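Local atomic coordinates of Vv2_1132 (Vibrio vulnificus CMCP6, PDB entry 5Y9S), a protein that probably controls transcription as a LysR-type regulator, pairing a DNA-binding winged helix-turn-helix with a ligand-sensing domain in a tetramer. Residues D[47-55]-D[65-73]; D[171-182]-D[276-287]. All blocks are in the same frame, centred on the assembly; numbering follows the deposited sequence.

Contact 1 (D[47-55]-D[65-73]); sequences LEVWIGVPL and LTEHGQKFV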
loop_
_atom_site.group_PDB
_atom_site.type_symbol
_atom_site.label_atom_id
_atom_site.label_comp_id
_atom_site.label_asym_id
_atom_site.label_seq_id
_atom_site.Cartn_x
_atom_site.Cartn_y
_atom_site.Cartn_z
ATOM N N LEU D 47 -2.403 9.906 -18.985
ATOM C CA LEU D 47 -1.576 9.390 -17.891
ATOM C C LEU D 47 -0.163 9.952 -17.964
ATOM O O LEU D 47 0.445 10.251 -16.931
ATOM C CB LEU D 47 -1.525 7.864 -17.931
ATOM C CG LEU D 47 -0.498 7.220 -16.999
ATOM C CD1 LEU D 47 -0.754 7.564 -15.517
ATOM C CD2 LEU D 47 -0.500 5.747 -17.184
ATOM N N GLU D 48 0.384 10.100 -19.175
ATOM C CA GLU D 48 1.741 10.628 -19.271
ATOM C C GLU D 48 1.771 12.121 -18.966
ATOM O O GLU D 48 2.663 12.587 -18.243
ATOM C CB GLU D 48 2.340 10.309 -20.650
ATOM C CG GLU D 48 2.735 8.817 -20.750
ATOM C CD GLU D 48 3.558 8.436 -21.973
ATOM O OE1 GLU D 48 4.360 7.483 -21.862
ATOM O OE2 GLU D 48 3.408 9.056 -23.042
ATOM N N VAL D 49 0.792 12.881 -19.480
ATOM C CA VAL D 49 0.649 14.294 -19.116
ATOM C C VAL D 49 0.558 14.452 -17.602
ATOM O O VAL D 49 1.251 15.282 -16.996
ATOM C CB VAL D 49 -0.590 14.901 -19.798
ATOM C CG1 VAL D 49 -0.835 16.305 -19.253
ATOM C CG2 VAL D 49 -0.407 14.932 -21.314
ATOM N N TRP D 50 -0.296 13.650 -16.972
ATOM C CA TRP D 50 -0.495 13.754 -15.534
ATOM C C TRP D 50 0.795 13.487 -14.761
ATOM O O TRP D 50 1.190 14.283 -13.903
ATOM C CB TRP D 50 -1.590 12.789 -15.093
ATOM C CG TRP D 50 -1.881 12.875 -13.632
ATOM C CD1 TRP D 50 -2.706 13.766 -13.015
ATOM C CD2 TRP D 50 -1.348 12.041 -12.600
ATOM N NE1 TRP D 50 -2.740 13.527 -11.661
ATOM C CE2 TRP D 50 -1.921 12.467 -11.382
ATOM C CE3 TRP D 50 -0.474 10.953 -12.591
ATOM C CZ2 TRP D 50 -1.616 11.870 -10.168
ATOM C CZ3 TRP D 50 -0.185 10.353 -11.392
ATOM C CH2 TRP D 50 -0.740 10.821 -10.188
ATOM N N ILE D 51 1.454 12.357 -15.025
ATOM C CA ILE D 51 2.673 12.015 -14.288
ATOM C C ILE D 51 3.843 12.951 -14.619
ATOM O O ILE D 51 4.788 13.044 -13.834
ATOM C CB ILE D 51 3.086 10.563 -14.573
ATOM C CG1 ILE D 51 4.023 10.045 -13.465
ATOM C CG2 ILE D 51 3.811 10.509 -15.907
ATOM C CD1 ILE D 51 3.359 9.751 -12.148
ATOM N N GLY D 52 3.826 13.627 -15.773
ATOM C CA GLY D 52 4.850 14.601 -16.129
ATOM C C GLY D 52 6.010 14.094 -16.973
ATOM O O GLY D 52 6.795 14.915 -17.467
ATOM N N VAL D 53 6.153 12.785 -17.158
ATOM C CA VAL D 53 7.281 12.221 -17.901
ATOM C C VAL D 53 6.771 11.090 -18.784
ATOM O O VAL D 53 5.715 10.503 -18.518
ATOM C CB VAL D 53 8.393 11.697 -16.962
ATOM C CG1 VAL D 53 9.044 12.836 -16.212
ATOM C CG2 VAL D 53 7.858 10.656 -15.986
ATOM N N PRO D 54 7.491 10.778 -19.865
ATOM C CA PRO D 54 7.052 9.672 -20.717
ATOM C C PRO D 54 7.271 8.342 -20.001
ATOM O O PRO D 54 8.334 8.083 -19.438
ATOM C CB PRO D 54 7.920 9.814 -21.983
ATOM C CG PRO D 54 9.115 10.623 -21.553
ATOM C CD PRO D 54 8.662 11.487 -20.429
ATOM N N LEU D 55 6.238 7.517 -19.983
ATOM C CA LEU D 55 6.384 6.190 -19.395
ATOM C C LEU D 55 6.816 5.169 -20.433
ATOM O O LEU D 55 7.581 4.252 -20.114
ATOM C CB LEU D 55 5.071 5.767 -18.739
ATOM C CG LEU D 55 4.658 6.750 -17.645
ATOM C CD1 LEU D 55 3.224 6.474 -17.053
ATOM C CD2 LEU D 55 5.717 6.682 -16.563
ATOM N N LEU D 65 9.217 0.120 -21.775
ATOM C CA LEU D 65 9.097 1.184 -20.790
ATOM C C LEU D 65 10.351 2.053 -20.806
ATOM O O LEU D 65 11.444 1.580 -21.132
ATOM C CB LEU D 65 8.879 0.600 -19.400
ATOM C CG LEU D 65 7.707 -0.360 -19.185
ATOM C CD1 LEU D 65 7.936 -1.042 -17.872
ATOM C CD2 LEU D 65 6.378 0.397 -19.175
ATOM N N THR D 66 10.183 3.340 -20.493
ATOM C CA THR D 66 11.326 4.209 -20.233
ATOM C C THR D 66 11.889 3.899 -18.842
ATOM O O THR D 66 11.343 3.086 -18.101
ATOM C CB THR D 66 10.919 5.681 -20.328
ATOM O OG1 THR D 66 9.938 5.968 -19.311
ATOM C CG2 THR D 66 10.338 5.996 -21.728
ATOM N N GLU D 67 12.991 4.550 -18.472
ATOM C CA GLU D 67 13.470 4.431 -17.099
ATOM C C GLU D 67 12.360 4.790 -16.117
ATOM O O GLU D 67 12.129 4.066 -15.142
ATOM C CB GLU D 67 14.697 5.325 -16.878
ATOM C CG GLU D 67 14.402 6.806 -17.254
ATOM C CD GLU D 67 15.484 7.795 -16.871
ATOM O OE1 GLU D 67 15.665 8.774 -17.631
ATOM O OE2 GLU D 67 16.145 7.610 -15.820
ATOM N N HIS D 68 11.617 5.867 -16.399
ATOM C CA HIS D 68 10.504 6.286 -15.550
ATOM C C HIS D 68 9.405 5.225 -15.504
ATOM O O HIS D 68 8.919 4.876 -14.420
ATOM C CB HIS D 68 9.949 7.627 -16.044
ATOM C CG HIS D 68 10.975 8.717 -16.092
ATOM N ND1 HIS D 68 11.669 9.134 -14.977
ATOM C CD2 HIS D 68 11.418 9.482 -17.120
ATOM C CE1 HIS D 68 12.499 10.104 -15.311
ATOM N NE2 HIS D 68 12.364 10.335 -16.607
ATOM N N GLY D 69 9.020 4.675 -16.669
ATOM C CA GLY D 69 7.995 3.644 -16.675
ATOM C C GLY D 69 8.389 2.456 -15.822
ATOM O O GLY D 69 7.551 1.849 -15.146
ATOM N N GLN D 70 9.683 2.141 -15.799
ATOM C CA GLN D 70 10.133 1.029 -14.980
ATOM C C GLN D 70 9.986 1.338 -13.506
ATOM O O GLN D 70 9.506 0.494 -12.748
ATOM C CB GLN D 70 11.565 0.665 -15.348
ATOM C CG GLN D 70 11.545 -0.312 -16.504
ATOM C CD GLN D 70 12.901 -0.746 -16.949
ATOM O OE1 GLN D 70 13.888 -0.037 -16.755
ATOM N NE2 GLN D 70 12.969 -1.927 -17.557
ATOM N N LYS D 71 10.335 2.553 -13.083
ATOM C CA LYS D 71 10.029 2.942 -11.704
ATOM C C LYS D 71 8.530 3.052 -11.448
ATOM O O LYS D 71 8.107 2.917 -10.299
ATOM C CB LYS D 71 10.690 4.270 -11.359
ATOM C CG LYS D 71 12.186 4.339 -11.746
ATOM C CD LYS D 71 13.062 3.922 -10.574
ATOM C CE LYS D 71 14.494 4.426 -10.759
ATOM N NZ LYS D 71 15.155 3.706 -11.896
ATOM N N PHE D 72 7.716 3.296 -12.478
ATOM C CA PHE D 72 6.280 3.473 -12.266
ATOM C C PHE D 72 5.561 2.159 -11.989
ATOM O O PHE D 72 4.458 2.172 -11.427
ATOM C CB PHE D 72 5.654 4.165 -13.486
ATOM C CG PHE D 72 4.227 4.609 -13.270
ATOM C CD1 PHE D 72 3.935 5.760 -12.550
ATOM C CD2 PHE D 72 3.173 3.869 -13.787
ATOM C CE1 PHE D 72 2.611 6.157 -12.351
ATOM C CE2 PHE D 72 1.832 4.257 -13.569
ATOM C CZ PHE D 72 1.562 5.402 -12.862
ATOM N N VAL D 73 6.161 1.028 -12.336
ATOM C CA VAL D 73 5.480 -0.259 -12.233
ATOM C C VAL D 73 4.948 -0.491 -10.814
ATOM O O VAL D 73 3.735 -0.706 -10.674
ATOM C CB VAL D 73 6.378 -1.409 -12.721
ATOM C CG1 VAL D 73 5.725 -2.726 -12.415
ATOM C CG2 VAL D 73 6.619 -1.297 -14.266
#

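Contact 2 (D[171-182]-D[276-287]); sequences KLEKCVIHSEKV and QIPIDILCYRST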
loop_
_atom_site.group_PDB
_atom_site.type_symbol
_atom_site.label_atom_id
_atom_site.label_comp_id
_atom_site.label_asym_id
_atom_site.label_seq_id
_atom_site.Cartn_x
_atom_site.Cartn_y
_atom_site.Cartn_z
ATOM N N LYS D 171 -27.285 -21.093 17.873
ATOM C CA LYS D 171 -26.885 -20.369 16.673
ATOM C C LYS D 171 -26.943 -21.263 15.435
ATOM O O LYS D 171 -27.485 -20.865 14.396
ATOM C CB LYS D 171 -25.473 -19.806 16.861
ATOM C CG LYS D 171 -25.333 -18.806 18.004
ATOM C CD LYS D 171 -24.182 -17.813 17.779
ATOM C CE LYS D 171 -22.806 -18.429 18.070
ATOM N NZ LYS D 171 -21.698 -17.406 18.060
ATOM N N LEU D 172 -26.388 -22.471 15.540
ATOM C CA LEU D 172 -26.284 -23.402 14.428
ATOM C C LEU D 172 -27.018 -24.694 14.738
ATOM O O LEU D 172 -27.068 -25.140 15.891
ATOM C CB LEU D 172 -24.825 -23.742 14.103
ATOM C CG LEU D 172 -23.892 -22.544 13.994
ATOM C CD1 LEU D 172 -22.443 -22.981 13.808
ATOM C CD2 LEU D 172 -24.349 -21.664 12.855
ATOM N N GLU D 173 -27.573 -25.298 13.690
ATOM C CA GLU D 173 -28.061 -26.666 13.750
ATOM C C GLU D 173 -27.173 -27.565 12.893
ATOM O O GLU D 173 -26.641 -27.143 11.862
ATOM C CB GLU D 173 -29.506 -26.768 13.280
ATOM C CG GLU D 173 -30.136 -28.136 13.530
ATOM C CD GLU D 173 -31.504 -28.266 12.900
ATOM O OE1 GLU D 173 -32.036 -29.393 12.883
ATOM O OE2 GLU D 173 -32.046 -27.245 12.424
ATOM N N LYS D 174 -27.013 -28.811 13.331
ATOM C CA LYS D 174 -26.141 -29.756 12.656
ATOM C C LYS D 174 -26.863 -31.078 12.480
ATOM O O LYS D 174 -27.658 -31.487 13.330
ATOM C CB LYS D 174 -24.829 -29.960 13.419
ATOM C CG LYS D 174 -24.819 -31.067 14.464
ATOM C CD LYS D 174 -23.428 -31.223 15.075
ATOM C CE LYS D 174 -23.393 -32.377 16.064
ATOM N NZ LYS D 174 -24.452 -32.263 17.128
ATOM N N CYS D 175 -26.609 -31.719 11.348
ATOM C CA CYS D 175 -27.170 -33.021 11.044
ATOM C C CYS D 175 -26.091 -33.857 10.373
ATOM O O CYS D 175 -25.087 -33.334 9.879
ATOM C CB CYS D 175 -28.414 -32.923 10.155
ATOM S SG CYS D 175 -28.070 -32.915 8.384
ATOM N N VAL D 176 -26.311 -35.165 10.388
ATOM C CA VAL D 176 -25.354 -36.141 9.898
ATOM C C VAL D 176 -25.771 -36.508 8.483
ATOM O O VAL D 176 -26.863 -37.046 8.271
ATOM C CB VAL D 176 -25.312 -37.379 10.810
ATOM C CG1 VAL D 176 -24.376 -38.457 10.246
ATOM C CG2 VAL D 176 -24.905 -36.974 12.226
ATOM N N ILE D 177 -24.909 -36.203 7.512
ATOM C CA ILE D 177 -25.195 -36.534 6.119
ATOM C C ILE D 177 -24.873 -37.990 5.846
ATOM O O ILE D 177 -25.637 -38.698 5.183
ATOM C CB ILE D 177 -24.396 -35.616 5.177
ATOM C CG1 ILE D 177 -24.905 -34.186 5.264
ATOM C CG2 ILE D 177 -24.462 -36.148 3.753
ATOM C CD1 ILE D 177 -26.388 -34.094 5.138
ATOM N N HIS D 178 -23.746 -38.455 6.372
ATOM C CA HIS D 178 -23.161 -39.717 5.963
ATOM C C HIS D 178 -22.189 -40.168 7.036
ATOM O O HIS D 178 -21.423 -39.358 7.564
ATOM C CB HIS D 178 -22.432 -39.567 4.628
ATOM C CG HIS D 178 -22.473 -40.788 3.778
ATOM N ND1 HIS D 178 -21.967 -40.816 2.499
ATOM C CD2 HIS D 178 -22.963 -42.027 4.021
ATOM C CE1 HIS D 178 -22.140 -42.021 1.987
ATOM N NE2 HIS D 178 -22.739 -42.776 2.890
ATOM N N SER D 179 -22.255 -41.454 7.368
ATOM C CA SER D 179 -21.271 -42.124 8.205
ATOM C C SER D 179 -20.642 -43.235 7.378
ATOM O O SER D 179 -21.346 -43.963 6.669
ATOM C CB SER D 179 -21.903 -42.687 9.482
ATOM O OG SER D 179 -21.958 -41.711 10.509
ATOM N N GLU D 180 -19.323 -43.351 7.452
ATOM C CA GLU D 180 -18.590 -44.283 6.608
ATOM C C GLU D 180 -17.224 -44.499 7.236
ATOM O O GLU D 180 -16.952 -44.033 8.347
ATOM C CB GLU D 180 -18.460 -43.753 5.175
ATOM C CG GLU D 180 -17.633 -42.477 5.086
ATOM C CD GLU D 180 -17.448 -41.980 3.653
ATOM O OE1 GLU D 180 -17.120 -40.781 3.462
ATOM O OE2 GLU D 180 -17.638 -42.782 2.715
ATOM N N LYS D 181 -16.355 -45.197 6.518
ATOM C CA LYS D 181 -15.006 -45.455 6.985
ATOM C C LYS D 181 -13.997 -44.868 6.006
ATOM O O LYS D 181 -14.288 -44.661 4.816
ATOM C CB LYS D 181 -14.758 -46.961 7.167
ATOM C CG LYS D 181 -15.861 -47.726 7.941
ATOM C CD LYS D 181 -15.616 -47.717 9.457
ATOM C CE LYS D 181 -16.231 -48.935 10.157
ATOM N NZ LYS D 181 -15.182 -49.797 10.785
ATOM N N VAL D 182 -12.820 -44.570 6.528
ATOM C CA VAL D 182 -11.662 -44.232 5.720
ATOM C C VAL D 182 -10.838 -45.505 5.574
ATOM O O VAL D 182 -10.347 -46.048 6.565
ATOM C CB VAL D 182 -10.845 -43.100 6.359
ATOM C CG1 VAL D 182 -9.516 -42.970 5.654
ATOM C CG2 VAL D 182 -11.637 -41.782 6.321
ATOM N N GLN D 276 -9.759 -49.577 9.465
ATOM C CA GLN D 276 -10.631 -48.661 8.748
ATOM C C GLN D 276 -11.193 -47.661 9.752
ATOM O O GLN D 276 -11.807 -48.053 10.752
ATOM C CB GLN D 276 -11.738 -49.444 8.033
ATOM C CG GLN D 276 -11.211 -50.765 7.455
ATOM C CD GLN D 276 -12.202 -51.497 6.566
ATOM O OE1 GLN D 276 -11.812 -52.241 5.662
ATOM N NE2 GLN D 276 -13.487 -51.296 6.821
ATOM N N ILE D 277 -10.973 -46.379 9.489
ATOM C CA ILE D 277 -11.204 -45.325 10.472
ATOM C C ILE D 277 -12.596 -44.749 10.246
ATOM O O ILE D 277 -12.871 -44.252 9.143
ATOM C CB ILE D 277 -10.148 -44.221 10.381
ATOM C CG1 ILE D 277 -8.748 -44.814 10.527
ATOM C CG2 ILE D 277 -10.412 -43.205 11.462
ATOM C CD1 ILE D 277 -7.678 -43.956 9.948
ATOM N N PRO D 278 -13.475 -44.752 11.258
ATOM C CA PRO D 278 -14.824 -44.202 11.082
ATOM C C PRO D 278 -14.805 -42.687 10.989
ATOM O O PRO D 278 -13.983 -42.018 11.617
ATOM C CB PRO D 278 -15.554 -44.648 12.352
ATOM C CG PRO D 278 -14.491 -44.660 13.393
ATOM C CD PRO D 278 -13.237 -45.160 12.657
ATOM N N ILE D 279 -15.762 -42.148 10.237
ATOM C CA ILE D 279 -15.791 -40.726 9.942
ATOM C C ILE D 279 -17.223 -40.329 9.611
ATOM O O ILE D 279 -17.982 -41.112 9.029
ATOM C CB ILE D 279 -14.800 -40.400 8.800
ATOM C CG1 ILE D 279 -14.096 -39.097 9.064
ATOM C CG2 ILE D 279 -15.462 -40.389 7.428
ATOM C CD1 ILE D 279 -12.921 -38.973 8.177
ATOM N N ASP D 280 -17.600 -39.117 10.012
ATOM C CA ASP D 280 -18.942 -38.592 9.786
ATOM C C ASP D 280 -18.847 -37.321 8.961
ATOM O O ASP D 280 -17.910 -36.535 9.123
ATOM C CB ASP D 280 -19.689 -38.271 11.103
ATOM C CG ASP D 280 -19.474 -39.315 12.185
ATOM O OD1 ASP D 280 -19.616 -40.522 11.900
ATOM O OD2 ASP D 280 -19.187 -38.918 13.333
ATOM N N ILE D 281 -19.819 -37.118 8.081
ATOM C CA ILE D 281 -19.900 -35.908 7.277
ATOM C C ILE D 281 -21.147 -35.157 7.707
ATOM O O ILE D 281 -22.266 -35.682 7.615
ATOM C CB ILE D 281 -19.923 -36.212 5.778
ATOM C CG1 ILE D 281 -18.541 -36.690 5.326
ATOM C CG2 ILE D 281 -20.326 -34.962 5.021
ATOM C CD1 ILE D 281 -18.565 -37.510 4.066
ATOM N N LEU D 282 -20.952 -33.928 8.168
ATOM C CA LEU D 282 -22.007 -33.147 8.788
ATOM C C LEU D 282 -22.457 -32.045 7.848
ATOM O O LEU D 282 -21.681 -31.559 7.022
ATOM C CB LEU D 282 -21.526 -32.538 10.110
ATOM C CG LEU D 282 -20.961 -33.626 11.019
ATOM C CD1 LEU D 282 -20.363 -33.064 12.289
ATOM C CD2 LEU D 282 -22.066 -34.621 11.318
ATOM N N CYS D 283 -23.727 -31.673 7.969
ATOM C CA CYS D 283 -24.238 -30.459 7.356
ATOM C C CYS D 283 -24.731 -29.537 8.462
ATOM O O CYS D 283 -25.549 -29.943 9.293
ATOM C CB CYS D 283 -25.353 -30.761 6.359
ATOM S SG CYS D 283 -25.903 -29.264 5.510
ATOM N N TYR D 284 -24.224 -28.306 8.471
ATOM C CA TYR D 284 -24.571 -27.267 9.429
ATOM C C TYR D 284 -25.430 -26.194 8.781
ATOM O O TYR D 284 -25.258 -25.875 7.598
ATOM C CB TYR D 284 -23.330 -26.579 9.979
ATOM C CG TYR D 284 -22.574 -27.365 10.996
ATOM C CD1 TYR D 284 -22.890 -27.269 12.339
ATOM C CD2 TYR D 284 -21.503 -28.166 10.621
ATOM C CE1 TYR D 284 -22.176 -27.968 13.285
ATOM C CE2 TYR D 284 -20.784 -28.869 11.562
ATOM C CZ TYR D 284 -21.129 -28.774 12.891
ATOM O OH TYR D 284 -20.421 -29.481 13.836
ATOM N N ARG D 285 -26.321 -25.597 9.579
ATOM C CA ARG D 285 -27.126 -24.474 9.112
ATOM C C ARG D 285 -27.364 -23.496 10.255
ATOM O O ARG D 285 -27.112 -23.796 11.424
ATOM C CB ARG D 285 -28.447 -24.953 8.514
ATOM C CG ARG D 285 -29.539 -25.176 9.535
ATOM C CD ARG D 285 -30.929 -25.128 8.890
ATOM N NE ARG D 285 -31.879 -25.966 9.617
ATOM C CZ ARG D 285 -33.064 -26.348 9.148
ATOM N NH1 ARG D 285 -33.473 -25.967 7.942
ATOM N NH2 ARG D 285 -33.841 -27.121 9.892
ATOM N N SER D 286 -27.849 -22.305 9.903
ATOM C CA SER D 286 -28.176 -21.282 10.885
ATOM C C SER D 286 -29.578 -21.491 11.429
ATOM O O SER D 286 -30.517 -21.758 10.673
ATOM C CB SER D 286 -28.092 -19.879 10.285
ATOM O OG SER D 286 -28.429 -18.920 11.272
ATOM N N THR D 287 -29.723 -21.327 12.748
ATOM C CA THR D 287 -31.044 -21.446 13.358
ATOM C C THR D 287 -31.945 -20.266 12.997
ATOM O O THR D 287 -33.162 -20.441 12.882
ATOM C CB THR D 287 -30.914 -21.587 14.874
ATOM O OG1 THR D 287 -30.137 -20.501 15.383
ATOM C CG2 THR D 287 -30.220 -22.903 15.235
#

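Contact 1 (D[47-55]-D[65-73])
Leu55 and Phe72 meet where the chain leaving helix 37-51 runs against the first turns of helix 67-90, and Leu55 can be followed outward atom by atom. Its CB passes Gly69 CA at 4.2 Å, the backbones being nearest here. CG stands anti to the carbonyl carbon (chi1 -59°), and the chain forks beyond CG: CD2 settles 3.8 Å from Gly69 CA, while CD1 lies over one face of the Phe72 ring, a CH-pi contact with CD1 4.3 Å from the ring centroid. Ile51 CD1 comes to 3.7 Å from Phe72 CE1, and Leu47 CD1 adds a looser contact at Phe72 CZ.

At the start of helix 67-90 the chemistry turns polar. Thr66 OG1 gives a 2.7 Å hydrogen bond to Pro54 O and, as N-cap, accepts from Gly69 N, so one hydroxyl serves both helix end and loop. Thr66 N donates to Leu55 O at 2.8 Å, almost straight at 172°. Val53 lies off-centre over one face of the His68 ring, its CG2 making a CH-pi contact.

In this winged helix-turn-helix, both helices flank the wing hairpin 56-57/64-65. Helix 11-22 covers one side, Phe17 meeting Phe72 edge-to-face, while strand 56-57 brings Phe56 to Leu65 and Asp57 to Thr66. From a second subunit, Phe90 packs on Ile51 and Thr86 on Phe72.

Contact 2 (D[171-182]-D[276-287])
Arg285 and Glu173 leave paired strands with different first torsions, yet their ends meet. Glu173 holds CG anti to its backbone N (chi1 -171°) and runs on extended, whereas Arg285 CG lies between N and the carbonyl carbon (chi1 85°) before its chain straightens. The two lie side by side, pointing the same way. Both NE and NH2 of Arg285 reach Glu173 OE2 at 3.1 Å, a salt bridge in which one oxygen takes two N-H groups. That oxygen sits in the guanidinium plane, at its edge, but the carboxylate is turned 47° from this plane and both nitrogens approach from the same face of it. Asp295 forms a second salt bridge, at NH1, and Trp298 makes a cation-pi contact, which together probably fix the arginine's rotation.

Along the ladder, Cys175 with Cys283 and Glu180 with Ile279 bond both ways through N and O. Lys174 lies beside the Tyr284 ring, its CB 3.3 Å from Tyr284 CE1. Val176 CG2 touches Leu282 CD2 on the same face of the sheet. Then the register shifts by one. Ile177 and His178 both face Ile281, whose O takes a 2.7 Å bond from Ile177 N and a weak one from His178 N. Ile177 thereby turns its side chain toward the partner strand, and its CG1 packs 3.6 Å from Cys283 CB. Beyond the bulge, Ser179 OG bonds to Asp280 OD1 at 3.0 Å, from above the carboxylate plane. Val182 CG2 meets Ile279 CD1 at 3.6 Å, while Glu180 OE1 is hydrogen-bonded to His254.

This is a long antiparallel pair with a classic beta bulge. Strands 172-186 and 277-286 run between the two lobes of the LysR substrate-binding domain, consistent with the paired crossover strands of its periplasmic-binding-protein-like fold.

Overall arrangement
The two contacts lie in different domains, their centres about 57 Å apart and on opposite sides of the chain's centre; they share no helix or strand. Contact 1 is a compact, largely buried junction of a loop and two helices in the DNA-binding part, where apolar contacts around an aromatic ring are joined by a few hydrogen bonds at a helix start. Contact 2 is far larger and only partly buried: a backbone ladder carries it, with a salt bridge and apolar side-chain pairs added along its length. Other subunits pack against contact 1, whereas no other chain of the assembly touches contact 2.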